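Local coordinates for protein Lys-gingipain catalytic subunit (Porphyromonas gingivalis, PDB 6I9A) that cleaves proteins on the carboxyl side of lysine residues as a secreted cysteine endopeptidase, and may act as a virulence factor in periodontal disease, at residues Leu154-Ala159 with Tyr190-Ala195. Numbering follows the deposited sequence.
Sequences LLIAGA and YNYLKA
Tyr190 O accepts the backbone N-H of Leu155 at 2.9 Å, with a weaker CA-H...O contact from Leu154 CA (3.3 Å) beside it. The next bond runs the other way: Leu155 O receives Tyr192 N at 3.0 Å, alongside the CA-H of Asn191; two residues along from the first, Tyr192 O takes Ala157 N at 2.9 Å. Since Leu155 both donates to Tyr190 and accepts from Tyr192, the strands run parallel, the short axes of 154-157 and 190-192 being 6° apart in direction. The bonding ends there, although Ala157 CB still packs on Leu193 O (3.7 Å); Ala157 O and Leu193 O, both acceptors, bond instead to Tyr197 OH and Asn164 ND2 respectively.

On the face carrying Leu154, Ile156, Tyr190 and Tyr192, one methyl does most of the touching. CD1 of Leu154 reaches across to Tyr190 CB because chi1 of 176° lays CG opposite the backbone N, and it also meets the edge of the Tyr192 ring, near its plane, at CE1 (3.9 Å). Ile156 CG1 lies more loosely against Tyr192 CB (4.4 Å). The Tyr190 ring leads away from strand 154-157 and stacks on His203 of helix 202-206, whose NE2 is hydrogen-bonded to Tyr192 OH. On the other face, Leu155 and Asn191 both touch Met176 of helix 163-178.

Strand 188-192 is an edge strand of its mixed sheet, while strand 152-157 bonds on to strand 210-214. Together with helix 163-178 the pair forms a beta-alpha-beta crossover unit of the alpha/beta catalytic domain of family C25, and the side chain of Ala157, at the C-terminal end of its strand, is about 9 Å from the bound inhibitor.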
loop_
_atom_site.group_PDB
_atom_site.type_symbol
_atom_site.label_atom_id
_atom_site.label_comp_id
_atom_site.label_asym_id
_atom_site.label_seq_id
_atom_site.Cartn_x
_atom_site.Cartn_y
_atom_site.Cartn_z
ATOM N N LEU A 154 15.059 -7.943 -0.439
ATOM C CA LEU A 154 15.975 -7.745 -1.564
ATOM C C LEU A 154 16.066 -6.250 -1.841
ATOM O O LEU A 154 15.062 -5.583 -2.090
ATOM C CB LEU A 154 15.460 -8.481 -2.791
ATOM C CG LEU A 154 16.282 -8.264 -4.087
ATOM C CD1 LEU A 154 17.736 -8.740 -3.950
ATOM C CD2 LEU A 154 15.587 -8.907 -5.260
ATOM N N LEU A 155 17.317 -5.724 -1.784
ATOM C CA LEU A 155 17.599 -4.283 -1.988
ATOM C C LEU A 155 18.660 -4.138 -3.056
ATOM O O LEU A 155 19.737 -4.764 -2.955
ATOM C CB LEU A 155 18.097 -3.699 -0.671
ATOM C CG LEU A 155 17.166 -3.852 0.544
ATOM C CD1 LEU A 155 17.853 -3.339 1.815
ATOM C CD2 LEU A 155 15.829 -3.078 0.319
ATOM N N ILE A 156 18.371 -3.361 -4.101
ATOM C CA ILE A 156 19.311 -3.237 -5.221
ATOM C C ILE A 156 19.527 -1.777 -5.565
ATOM O O ILE A 156 18.549 -1.054 -5.902
ATOM C CB ILE A 156 18.723 -3.977 -6.481
ATOM C CG1 ILE A 156 18.578 -5.494 -6.174
ATOM C CG2 ILE A 156 19.639 -3.755 -7.710
ATOM C CD1 ILE A 156 17.744 -6.200 -7.221
ATOM N N ALA A 157 20.808 -1.353 -5.556
ATOM C CA ALA A 157 21.233 -0.096 -6.141
ATOM C C ALA A 157 21.716 -0.454 -7.533
ATOM O O ALA A 157 22.840 -1.000 -7.688
ATOM C CB ALA A 157 22.341 0.554 -5.320
ATOM N N GLY A 158 20.880 -0.290 -8.547
ATOM C CA GLY A 158 21.210 -0.716 -9.900
ATOM C C GLY A 158 22.245 0.145 -10.577
ATOM O O GLY A 158 22.804 1.090 -10.013
ATOM N N ALA A 159 22.466 -0.171 -11.848
ATOM C CA ALA A 159 23.582 0.413 -12.598
ATOM C C ALA A 159 23.331 1.829 -13.058
ATOM O O ALA A 159 22.267 2.152 -13.583
ATOM C CB ALA A 159 23.876 -0.450 -13.818
ATOM N N TYR A 190 19.287 -9.518 1.373
ATOM C CA TYR A 190 19.991 -9.700 0.099
ATOM C C TYR A 190 20.170 -8.323 -0.498
ATOM O O TYR A 190 19.189 -7.607 -0.689
ATOM C CB TYR A 190 19.187 -10.590 -0.833
ATOM C CG TYR A 190 18.730 -11.908 -0.247
ATOM C CD1 TYR A 190 19.643 -12.909 0.086
ATOM C CD2 TYR A 190 17.374 -12.178 -0.080
ATOM C CE1 TYR A 190 19.206 -14.144 0.576
ATOM C CE2 TYR A 190 16.927 -13.409 0.355
ATOM C CZ TYR A 190 17.844 -14.375 0.703
ATOM O OH TYR A 190 17.357 -15.609 1.102
ATOM N N ASN A 191 21.404 -7.922 -0.765
ATOM C CA ASN A 191 21.638 -6.540 -1.242
ATOM C C ASN A 191 22.726 -6.548 -2.289
ATOM O O ASN A 191 23.741 -7.248 -2.147
ATOM C CB ASN A 191 21.981 -5.614 -0.065
ATOM C CG ASN A 191 23.283 -5.909 0.625
ATOM O OD1 ASN A 191 24.277 -5.209 0.384
ATOM N ND2 ASN A 191 23.318 -6.908 1.509
ATOM N N TYR A 192 22.495 -5.777 -3.345
ATOM C CA TYR A 192 23.439 -5.654 -4.446
ATOM C C TYR A 192 23.671 -4.174 -4.658
ATOM O O TYR A 192 22.763 -3.444 -5.104
ATOM C CB TYR A 192 22.845 -6.314 -5.681
ATOM C CG TYR A 192 22.695 -7.799 -5.487
ATOM C CD1 TYR A 192 21.615 -8.323 -4.768
ATOM C CD2 TYR A 192 23.689 -8.690 -5.925
ATOM C CE1 TYR A 192 21.520 -9.685 -4.492
ATOM C CE2 TYR A 192 23.593 -10.056 -5.663
ATOM C CZ TYR A 192 22.496 -10.554 -4.965
ATOM O OH TYR A 192 22.397 -11.899 -4.689
ATOM N N LEU A 193 24.849 -3.712 -4.298
ATOM C CA LEU A 193 25.183 -2.296 -4.333
ATOM C C LEU A 193 25.794 -1.857 -5.616
ATOM O O LEU A 193 25.807 -0.663 -5.905
ATOM C CB LEU A 193 26.159 -1.995 -3.172
ATOM C CG LEU A 193 25.549 -2.165 -1.748
ATOM C CD1 LEU A 193 26.626 -2.117 -0.652
ATOM C CD2 LEU A 193 24.382 -1.163 -1.503
ATOM N N LYS A 194 26.353 -2.794 -6.362
ATOM C CA LYS A 194 27.079 -2.517 -7.605
ATOM C C LYS A 194 27.334 -3.842 -8.288
ATOM O O LYS A 194 27.063 -4.910 -7.705
ATOM C CB LYS A 194 28.424 -1.789 -7.340
ATOM C CG LYS A 194 29.346 -2.590 -6.427
ATOM C CD LYS A 194 30.633 -1.779 -6.117
ATOM C CE LYS A 194 31.519 -2.533 -5.161
ATOM N NZ LYS A 194 32.850 -1.872 -5.032
ATOM N N ALA A 195 27.809 -3.793 -9.514
ATOM C CA ALA A 195 28.128 -5.004 -10.263
ATOM C C ALA A 195 29.264 -5.770 -9.573
ATOM O O ALA A 195 30.114 -5.175 -8.904
ATOM C CB ALA A 195 28.533 -4.612 -11.682
#